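Local coordinates for protein ALDH21) (Physcomitrella patens subsp. patens, PDB 5MZ5) that oxidises succinic semialdehyde with NADP(+) as cofactor, as a member of the aldehyde dehydrogenase family, and may also act on glyceraldehyde 3-phosphate, at residues A[37-42]-A[67-73]. Sequence-based numbering, arbitrary orientation.
Sequences PKKYNI and AAKVPQA
Lys38 opens the ladder that joins two parallel strands, its N bonded to Ala67 O (3.0 Å) and its O receiving Lys69 N (2.9 Å); Tyr40 N to Lys69 O (3.0 Å) follows. The ladder stops at Pro71, whose nitrogen carries no hydrogen; its CD sits 3.0 Å from Tyr40 O instead.

Beyond the last of these bonds, Ile42 makes apolar contacts with Val70, Pro71 and Ala73. Its CG2, anti to the carbonyl carbon, meets Val70 CG1 at 3.6 Å and also touches the Pro71 ring, while CD1 reaches Ala73 CB at 3.9 Å. An alanine in place of Ile42 would probably open a gap between Val70 and Ala73 and weaken the join where the backbone bonds between the two strands have ended. On the same face as Ala68, the Tyr40 ring brings CE1 to within 3.8 Å of the Ala68 methyl, and Leu219 of helix 219-229 packs against both residues. Lys38 NZ stands over the centre of that ring.

Lys39 and Lys69 occupy the other face. Lys69 runs alongside Pro37, and its ammonium lies 4.5 Å from Lys39 NZ, a proximity of like charges. Lys69 also makes a cation-pi contact with Trp55.

Strands 38-44 and 66-71 form the parallel centre of a small mixed four-stranded sheet, flanked by antiparallel strands 47-49 and 55-59, with a classic beta bulge where Ala67 and Ala68 face Val58.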
# COMPACT_ATOMS: atom_id res chain seq x y z
N PRO A 37 46.75 22.48 11.38
CA PRO A 37 45.61 21.76 10.80
C PRO A 37 45.36 20.41 11.47
O PRO A 37 46.32 19.68 11.77
CB PRO A 37 45.99 21.62 9.32
CG PRO A 37 47.47 21.71 9.28
CD PRO A 37 47.90 22.54 10.45
N LYS A 38 44.07 20.09 11.74
CA LYS A 38 43.69 18.81 12.35
C LYS A 38 43.87 17.67 11.33
O LYS A 38 43.48 17.81 10.17
CB LYS A 38 42.23 18.85 12.85
CG LYS A 38 41.88 17.67 13.76
CD LYS A 38 40.40 17.60 14.10
CE LYS A 38 40.06 16.37 14.92
NZ LYS A 38 40.18 15.10 14.14
N LYS A 39 44.48 16.56 11.77
CA LYS A 39 44.69 15.39 10.92
C LYS A 39 43.51 14.43 11.10
O LYS A 39 43.09 14.16 12.23
CB LYS A 39 46.04 14.70 11.19
CG LYS A 39 47.21 15.58 10.83
CD LYS A 39 48.53 14.90 11.01
CE LYS A 39 49.65 15.67 10.32
NZ LYS A 39 49.92 16.99 10.96
N TYR A 40 42.94 13.99 9.98
CA TYR A 40 41.81 13.08 9.96
C TYR A 40 42.25 11.75 9.38
O TYR A 40 43.30 11.66 8.74
CB TYR A 40 40.67 13.67 9.09
CG TYR A 40 39.84 14.73 9.78
CD1 TYR A 40 40.32 16.03 9.92
CD2 TYR A 40 38.57 14.43 10.27
CE1 TYR A 40 39.56 17.01 10.57
CE2 TYR A 40 37.80 15.41 10.90
CZ TYR A 40 38.30 16.70 11.05
OH TYR A 40 37.56 17.67 11.66
N ASN A 41 41.44 10.73 9.59
CA ASN A 41 41.66 9.42 9.00
C ASN A 41 40.60 9.22 7.93
O ASN A 41 39.54 9.84 7.98
CB ASN A 41 41.48 8.32 10.05
CG ASN A 41 42.54 8.26 11.10
OD1 ASN A 41 42.25 8.29 12.29
ND2 ASN A 41 43.78 8.05 10.69
N ILE A 42 40.90 8.35 6.98
CA ILE A 42 39.96 7.94 5.95
C ILE A 42 39.52 6.53 6.33
O ILE A 42 40.17 5.91 7.18
CB ILE A 42 40.46 8.11 4.49
CG1 ILE A 42 41.74 7.29 4.21
CG2 ILE A 42 40.68 9.60 4.21
CD1 ILE A 42 42.17 7.16 2.72
N ALA A 67 42.65 24.17 7.56
CA ALA A 67 42.19 23.80 8.90
C ALA A 67 42.26 22.31 9.16
O ALA A 67 42.21 21.88 10.31
CB ALA A 67 40.78 24.31 9.12
N ALA A 68 42.39 21.53 8.08
CA ALA A 68 42.43 20.09 8.16
C ALA A 68 43.27 19.45 7.06
O ALA A 68 43.41 20.02 5.97
CB ALA A 68 41.00 19.53 8.13
N LYS A 69 43.83 18.27 7.35
CA LYS A 69 44.64 17.44 6.46
C LYS A 69 44.00 16.06 6.43
O LYS A 69 43.73 15.47 7.48
CB LYS A 69 46.09 17.35 6.92
CG LYS A 69 46.88 18.62 6.65
CD LYS A 69 48.26 18.52 7.23
CE LYS A 69 49.31 18.54 6.16
NZ LYS A 69 50.63 18.08 6.69
N VAL A 70 43.67 15.59 5.23
CA VAL A 70 42.97 14.31 5.02
C VAL A 70 43.86 13.38 4.19
O VAL A 70 44.31 13.81 3.12
CB VAL A 70 41.60 14.54 4.31
CG1 VAL A 70 40.90 13.23 4.03
CG2 VAL A 70 40.71 15.47 5.11
N PRO A 71 44.09 12.11 4.59
CA PRO A 71 44.85 11.20 3.73
C PRO A 71 44.16 10.99 2.38
O PRO A 71 42.93 10.95 2.31
CB PRO A 71 44.85 9.88 4.52
CG PRO A 71 44.52 10.25 5.91
CD PRO A 71 43.59 11.41 5.79
N GLN A 72 44.95 10.93 1.31
CA GLN A 72 44.41 10.69 -0.02
C GLN A 72 44.57 9.21 -0.34
O GLN A 72 45.67 8.67 -0.21
CB GLN A 72 45.07 11.57 -1.09
CG GLN A 72 44.31 11.54 -2.40
CD GLN A 72 44.80 12.57 -3.37
OE1 GLN A 72 45.82 12.38 -4.06
NE2 GLN A 72 44.06 13.66 -3.49
N ALA A 73 43.46 8.55 -0.71
CA ALA A 73 43.46 7.12 -1.03
C ALA A 73 44.17 6.84 -2.35
O ALA A 73 44.04 7.61 -3.31
CB ALA A 73 42.02 6.59 -1.09